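PDB 7CTP: protein Niban 2 from Homo sapiens, which may suppress apoptosis and promote melanoma cell invasion, this chain holding its PH domain and the helices around it rather than the whole protein. Local coordinates for residues 42-45 with 46-50; 100-103 with 104-107; 229-232 with 233-236. All blocks are in the same frame, centred on the assembly; numbering follows the deposited sequence.

Contact 1. Residues 42-45 with 46-50; sequences SMRH and EIEGT
The imidazole of His45 meets Thr50 at its edge, where OG1 lies in the ring plane 3.0 Å from ND1 and bonds to it almost straight, at 168°. Either atom could be the donor. Thr50 reaches this spot because its OG1 stands between its own backbone N and carbonyl carbon (chi1 57°), the crowded position. The guanidinium of Arg44, the other flat group, is met by Glu48 one turn further on. OE2 comes within 3.3 Å of NE in a salt bridge whose hydrogen bond is weak. With the carboxylate plane turned 69° from the guanidinium plane, the two are far from coplanar, and the pair is not the flat, two-pronged kind: OE2 engages NE alone.

These side chains gather round the C-terminal end of helix 10-48, a worked case of the Schellman motif. Gly49 is the C-prime residue and takes the positive phi that favours glycine; Thr50 N reaches back to His45 O at 2.9 Å, while Gly49 N bonds to Glu46 O at 3.1 Å. Thr50 therefore holds His45 twice, through backbone and side chain. One turn earlier, a water joins Ser42 OG to Glu46 OE1, 2.6 Å from each, and donates to the carboxylate. Glu46 OE2 forms a salt bridge with Lys202. Met43 and Ile47 run side by side, CE to CD1 4.2 Å apart, and Met43 also rests on Ile304 of helix 260-337, whose Ile312 touches both Arg44 and Glu48.

Backbone and side-chain bonds thus both tie Thr50 back to the last turn, whereas the long, bent Arg44–Glu48 pair probably contributes through charge attraction more than through a directional bond.

Contact 2. Residues 100-103 with 104-107; sequences YENK and AAYE
Asn102 turns its side-chain OD1 onto Ala105 N, 2.8 Å away, and takes the N-H at an angle of 152°. The donor sits nearly on the extension of the CG-OD1 bond, and the same oxygen lies 3.2 Å from Ala105 CB. A first torsion of 44°, tucking CG between the backbone N and the carbonyl carbon, folds the amide back over the opening turn and brings OD1 to that donor. The main-chain oxygens go to the next amides along: Asn102 O accepts from Tyr106 N at 3.1 Å, and Lys103 O from Glu107 N at 2.9 Å.

Asn102 is thus the N-cap of the short helix 103-107, which in the chain connects strands 97-100 and 114-116, neighbours in the PH domain's sheet. Tyr100 ends the first of these strands, its backbone bonded to Phe88 of the adjoining strand 84-91. Its ring receives Tyr106 in a T-shaped (edge-to-face) stack, planes at 60° and centroids 4.9 Å apart. Tyr106 CD1 approaches closest, 3.5 Å from Tyr100 CZ, while Tyr106 CB makes a CH-pi contact over the same ring. A serine at Tyr100 takes away the ring face under Tyr106 CD1 and CB, which would probably open a gap there and leave the Tyr106 ring freer to turn.

Glu107 O, at the far end of this short helix, accepts from Gln109 NE2. Lys103 NZ and Glu107 OE1, 4.5 Å apart, attract without closing into an ion pair.

Contact 3. Residues 229-232 with 233-236; sequences CGNE and VQIL
Asn231 and Gln234 form a capping box at the start of helix 232-252, the classical reciprocal exchange in which each side chain takes up a backbone N-H of the other residue. In one direction Gln234 N donates to Asn231 OD1 at 3.0 Å.

The return bond is built by the Gln234 side chain. Its CB passes 3.6 Å from Asn231 O. CG, set beside the backbone N and opposite the carbonyl carbon (chi1 -70°), lies against Asn231 OD1 at 3.4 Å. From there the chain runs extended to CD, which passes the Asn231 amide with the two amide planes 34° apart. At the tip OE1 receives Asn231 N at 2.9 Å, in its carbonyl plane and on a lone pair, while NE2 bonds to Asn117 OD1, so both polar atoms of this buried amide have partners.

Behind the cap the first helical bonds follow, Asn231 O taking Ile235 N and Glu232 O taking Leu236 N. Ile235 CG1 lies 3.3 Å from Cys229 O, and the side chain packs on Phe208 and Ile212 of helix 204-218; Leu236 reaches Phe286 of helix 260-337. The backbone angles of Gly230 by themselves call for glycine, and a CB there would also clash with Gln234 OE1, which lies 3.2 Å from Gly230 CA.

In the fold
Along the chain the three contacts follow in series, each at a helix end. Contact 1 closes helix 10-48, contact 2 starts helix 103-107 within the PH domain, and contact 3 starts helix 232-252. Contacts 1 and 2 lie on opposite sides of the chain's centre, their own centres 52 Å apart; contact 3 is buried closer to the middle, 28 Å from contact 1 and 31 Å from contact 2, centre to centre. None touches another. Contacts 1 and 3 both pack on the long helix 260-337. Contact 3 also provides one link, through Gln234 to Asn117, between the helical part and the PH region, where contact 2 follows the end of strand 97-100.

Contact 1. Residues 42-45 with 46-50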
loop_
_atom_site.group_PDB
_atom_site.type_symbol
_atom_site.label_atom_id
_atom_site.label_comp_id
_atom_site.label_asym_id
_atom_site.label_seq_id
_atom_site.Cartn_x
_atom_site.Cartn_y
_atom_site.Cartn_z
ATOM N N SER A 42 7.981 19.621 -0.687
ATOM C CA SER A 42 8.631 19.039 -1.853
ATOM C C SER A 42 9.515 20.074 -2.527
ATOM O O SER A 42 10.665 19.789 -2.887
ATOM C CB SER A 42 7.588 18.493 -2.830
ATOM O OG SER A 42 8.195 18.014 -4.028
ATOM N N MET A 43 9.004 21.296 -2.679
ATOM C CA MET A 43 9.807 22.336 -3.313
ATOM C C MET A 43 11.011 22.703 -2.463
ATOM O O MET A 43 12.085 22.996 -3.002
ATOM C CB MET A 43 8.957 23.567 -3.595
ATOM C CG MET A 43 7.980 23.334 -4.708
ATOM S SD MET A 43 7.113 24.849 -5.110
ATOM C CE MET A 43 8.447 25.815 -5.851
ATOM N N ARG A 44 10.865 22.685 -1.138
ATOM C CA ARG A 44 12.015 22.995 -0.298
ATOM C C ARG A 44 13.113 21.957 -0.490
ATOM O O ARG A 44 14.297 22.305 -0.585
ATOM C CB ARG A 44 11.608 23.096 1.167
ATOM C CG ARG A 44 12.723 23.639 2.057
ATOM C CD ARG A 44 12.275 23.736 3.496
ATOM N NE ARG A 44 13.358 24.151 4.379
ATOM C CZ ARG A 44 13.260 24.185 5.704
ATOM N NH1 ARG A 44 12.126 23.825 6.290
ATOM N NH2 ARG A 44 14.290 24.579 6.442
ATOM N N HIS A 45 12.731 20.676 -0.587
ATOM C CA HIS A 45 13.713 19.618 -0.810
ATOM C C HIS A 45 14.441 19.814 -2.134
ATOM O O HIS A 45 15.670 19.705 -2.202
ATOM C CB HIS A 45 13.034 18.247 -0.769
ATOM C CG HIS A 45 12.802 17.728 0.615
ATOM N ND1 HIS A 45 13.776 17.748 1.591
ATOM C CD2 HIS A 45 11.706 17.176 1.186
ATOM C CE1 HIS A 45 13.289 17.231 2.705
ATOM N NE2 HIS A 45 12.035 16.876 2.487
ATOM N N GLU A 46 13.695 20.113 -3.201
ATOM C CA GLU A 46 14.309 20.273 -4.516
ATOM C C GLU A 46 15.224 21.490 -4.547
ATOM O O GLU A 46 16.381 21.401 -4.978
ATOM C CB GLU A 46 13.229 20.382 -5.593
ATOM C CG GLU A 46 12.424 19.102 -5.781
ATOM C CD GLU A 46 11.218 19.284 -6.686
ATOM O OE1 GLU A 46 10.532 20.319 -6.569
ATOM O OE2 GLU A 46 10.951 18.384 -7.508
ATOM N N ILE A 47 14.729 22.627 -4.054
ATOM C CA ILE A 47 15.460 23.886 -4.165
ATOM C C ILE A 47 16.703 23.873 -3.284
ATOM O O ILE A 47 17.763 24.390 -3.670
ATOM C CB ILE A 47 14.525 25.061 -3.822
ATOM C CG1 ILE A 47 13.533 25.300 -4.963
ATOM C CG2 ILE A 47 15.324 26.321 -3.521
ATOM C CD1 ILE A 47 12.389 26.216 -4.593
ATOM N N GLU A 48 16.600 23.289 -2.094
ATOM C CA GLU A 48 17.751 23.181 -1.210
ATOM C C GLU A 48 18.620 21.970 -1.522
ATOM O O GLU A 48 19.707 21.841 -0.948
ATOM C CB GLU A 48 17.287 23.140 0.251
ATOM C CG GLU A 48 16.677 24.466 0.729
ATOM C CD GLU A 48 16.382 24.500 2.219
ATOM O OE1 GLU A 48 16.300 25.615 2.779
ATOM O OE2 GLU A 48 16.224 23.425 2.830
ATOM N N GLY A 49 18.181 21.105 -2.429
ATOM C CA GLY A 49 18.955 19.936 -2.799
ATOM C C GLY A 49 19.051 18.876 -1.723
ATOM O O GLY A 49 20.059 18.160 -1.654
ATOM N N THR A 50 18.025 18.745 -0.882
ATOM C CA THR A 50 18.058 17.816 0.240
ATOM C C THR A 50 17.126 16.623 0.056
ATOM O O THR A 50 16.754 15.974 1.038
ATOM C CB THR A 50 17.722 18.548 1.538
ATOM O OG1 THR A 50 16.443 19.185 1.412
ATOM C CG2 THR A 50 18.781 19.597 1.836
HETATM O O HOH W 1 8.122 19.721 -5.933
#

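Contact 2. Residues 100-103 with 104-107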
loop_
_atom_site.group_PDB
_atom_site.type_symbol
_atom_site.label_atom_id
_atom_site.label_comp_id
_atom_site.label_asym_id
_atom_site.label_seq_id
_atom_site.Cartn_x
_atom_site.Cartn_y
_atom_site.Cartn_z
ATOM N N TYR A 100 -14.016 -14.713 -17.823
ATOM C CA TYR A 100 -14.828 -14.967 -19.007
ATOM C C TYR A 100 -15.631 -16.244 -18.811
ATOM O O TYR A 100 -15.284 -17.088 -17.985
ATOM C CB TYR A 100 -13.958 -15.104 -20.259
ATOM C CG TYR A 100 -13.166 -13.869 -20.612
ATOM C CD1 TYR A 100 -11.932 -13.622 -20.027
ATOM C CD2 TYR A 100 -13.649 -12.955 -21.541
ATOM C CE1 TYR A 100 -11.199 -12.496 -20.352
ATOM C CE2 TYR A 100 -12.925 -11.824 -21.874
ATOM C CZ TYR A 100 -11.700 -11.603 -21.276
ATOM O OH TYR A 100 -10.967 -10.481 -21.592
ATOM N N GLU A 101 -16.705 -16.392 -19.599
ATOM C CA GLU A 101 -17.541 -17.588 -19.493
ATOM C C GLU A 101 -16.715 -18.849 -19.724
ATOM O O GLU A 101 -16.786 -19.809 -18.947
ATOM C CB GLU A 101 -18.709 -17.506 -20.481
ATOM C CG GLU A 101 -19.690 -18.676 -20.382
ATOM C CD GLU A 101 -21.050 -18.359 -20.981
ATOM O OE1 GLU A 101 -22.059 -18.938 -20.524
ATOM O OE2 GLU A 101 -21.111 -17.532 -21.915
ATOM N N ASN A 102 -15.916 -18.857 -20.784
ATOM C CA ASN A 102 -14.951 -19.917 -21.035
ATOM C C ASN A 102 -13.881 -19.338 -21.946
ATOM O O ASN A 102 -13.969 -18.187 -22.378
ATOM C CB ASN A 102 -15.614 -21.165 -21.637
ATOM C CG ASN A 102 -16.618 -20.834 -22.726
ATOM O OD1 ASN A 102 -16.342 -20.046 -23.630
ATOM N ND2 ASN A 102 -17.797 -21.439 -22.640
ATOM N N LYS A 103 -12.855 -20.145 -22.221
ATOM C CA LYS A 103 -11.758 -19.665 -23.054
ATOM C C LYS A 103 -12.193 -19.489 -24.504
ATOM O O LYS A 103 -11.706 -18.584 -25.186
ATOM C CB LYS A 103 -10.567 -20.617 -22.953
ATOM C CG LYS A 103 -9.347 -20.179 -23.751
ATOM C CD LYS A 103 -8.191 -21.154 -23.549
ATOM C CE LYS A 103 -6.848 -20.432 -23.487
ATOM N NZ LYS A 103 -5.700 -21.304 -23.900
ATOM N N ALA A 104 -13.114 -20.331 -24.982
ATOM C CA ALA A 104 -13.633 -20.164 -26.335
ATOM C C ALA A 104 -14.332 -18.820 -26.489
ATOM O O ALA A 104 -14.182 -18.150 -27.515
ATOM C CB ALA A 104 -14.576 -21.309 -26.695
ATOM N N ALA A 105 -15.095 -18.403 -25.473
ATOM C CA ALA A 105 -15.703 -17.076 -25.510
ATOM C C ALA A 105 -14.633 -15.993 -25.513
ATOM O O ALA A 105 -14.783 -14.955 -26.167
ATOM C CB ALA A 105 -16.661 -16.891 -24.333
ATOM N N TYR A 106 -13.532 -16.227 -24.804
ATOM C CA TYR A 106 -12.444 -15.258 -24.799
ATOM C C TYR A 106 -11.818 -15.126 -26.181
ATOM O O TYR A 106 -11.458 -14.022 -26.604
ATOM C CB TYR A 106 -11.407 -15.672 -23.758
ATOM C CG TYR A 106 -10.065 -14.976 -23.833
ATOM C CD1 TYR A 106 -9.922 -13.638 -23.490
ATOM C CD2 TYR A 106 -8.931 -15.679 -24.200
ATOM C CE1 TYR A 106 -8.689 -13.024 -23.531
ATOM C CE2 TYR A 106 -7.702 -15.078 -24.248
ATOM C CZ TYR A 106 -7.582 -13.750 -23.915
ATOM O OH TYR A 106 -6.342 -13.146 -23.959
ATOM N N GLU A 107 -11.701 -16.243 -26.911
ATOM C CA GLU A 107 -11.031 -16.220 -28.209
ATOM C C GLU A 107 -11.865 -15.479 -29.246
ATOM O O GLU A 107 -11.317 -14.801 -30.124
ATOM C CB GLU A 107 -10.739 -17.645 -28.683
ATOM C CG GLU A 107 -10.004 -18.535 -27.685
ATOM C CD GLU A 107 -8.503 -18.301 -27.633
ATOM O OE1 GLU A 107 -7.769 -19.282 -27.369
ATOM O OE2 GLU A 107 -8.059 -17.152 -27.843
#

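Contact 3. Residues 229-232 with 233-236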
loop_
_atom_site.group_PDB
_atom_site.type_symbol
_atom_site.label_atom_id
_atom_site.label_comp_id
_atom_site.label_asym_id
_atom_site.label_seq_id
_atom_site.Cartn_x
_atom_site.Cartn_y
_atom_site.Cartn_z
ATOM N N CYS A 229 -5.108 1.363 1.533
ATOM C CA CYS A 229 -4.598 0.612 0.399
ATOM C C CYS A 229 -5.495 0.851 -0.804
ATOM O O CYS A 229 -6.699 1.080 -0.665
ATOM C CB CYS A 229 -4.533 -0.892 0.694
ATOM S SG CYS A 229 -6.044 -1.452 1.496
ATOM N N GLY A 230 -4.894 0.746 -1.981
ATOM C CA GLY A 230 -5.564 1.054 -3.223
ATOM C C GLY A 230 -5.257 2.475 -3.654
ATOM O O GLY A 230 -4.351 3.139 -3.140
ATOM N N ASN A 231 -6.037 2.947 -4.622
ATOM C CA ASN A 231 -5.888 4.313 -5.102
ATOM C C ASN A 231 -6.699 5.268 -4.225
ATOM O O ASN A 231 -7.352 4.872 -3.257
ATOM C CB ASN A 231 -6.283 4.407 -6.579
ATOM C CG ASN A 231 -7.732 3.988 -6.847
ATOM O OD1 ASN A 231 -8.648 4.350 -6.112
ATOM N ND2 ASN A 231 -7.939 3.215 -7.917
ATOM N N GLU A 232 -6.651 6.555 -4.567
ATOM C CA GLU A 232 -7.266 7.571 -3.713
ATOM C C GLU A 232 -8.761 7.331 -3.525
ATOM O O GLU A 232 -9.290 7.477 -2.412
ATOM C CB GLU A 232 -7.035 8.963 -4.305
ATOM C CG GLU A 232 -5.596 9.410 -4.281
ATOM C CD GLU A 232 -4.880 9.110 -5.571
ATOM O OE1 GLU A 232 -3.962 9.885 -5.926
ATOM O OE2 GLU A 232 -5.232 8.109 -6.237
ATOM N N VAL A 233 -9.469 7.006 -4.605
ATOM C CA VAL A 233 -10.920 6.844 -4.491
ATOM C C VAL A 233 -11.260 5.611 -3.654
ATOM O O VAL A 233 -12.221 5.620 -2.880
ATOM C CB VAL A 233 -11.573 6.788 -5.885
ATOM C CG1 VAL A 233 -13.087 6.606 -5.746
ATOM C CG2 VAL A 233 -11.278 8.071 -6.664
ATOM N N GLN A 234 -10.493 4.527 -3.814
ATOM C CA GLN A 234 -10.733 3.334 -3.005
ATOM C C GLN A 234 -10.517 3.633 -1.528
ATOM O O GLN A 234 -11.296 3.196 -0.667
ATOM C CB GLN A 234 -9.808 2.206 -3.463
ATOM C CG GLN A 234 -10.167 1.640 -4.837
ATOM C CD GLN A 234 -9.166 0.596 -5.314
ATOM O OE1 GLN A 234 -7.962 0.832 -5.303
ATOM N NE2 GLN A 234 -9.662 -0.560 -5.745
ATOM N N ILE A 235 -9.462 4.382 -1.215
ATOM C CA ILE A 235 -9.172 4.708 0.177
ATOM C C ILE A 235 -10.255 5.606 0.758
ATOM O O ILE A 235 -10.696 5.416 1.899
ATOM C CB ILE A 235 -7.776 5.347 0.289
ATOM C CG1 ILE A 235 -6.702 4.298 -0.044
ATOM C CG2 ILE A 235 -7.578 5.982 1.674
ATOM C CD1 ILE A 235 -5.321 4.913 -0.313
ATOM N N LEU A 236 -10.691 6.606 -0.007
ATOM C CA LEU A 236 -11.797 7.449 0.437
ATOM C C LEU A 236 -13.060 6.635 0.657
ATOM O O LEU A 236 -13.821 6.898 1.597
ATOM C CB LEU A 236 -12.060 8.535 -0.595
ATOM C CG LEU A 236 -11.286 9.827 -0.445
ATOM C CD1 LEU A 236 -11.736 10.740 -1.580
ATOM C CD2 LEU A 236 -11.587 10.435 0.918
HETATM O O HOH W 2 -8.003 7.508 -7.587
#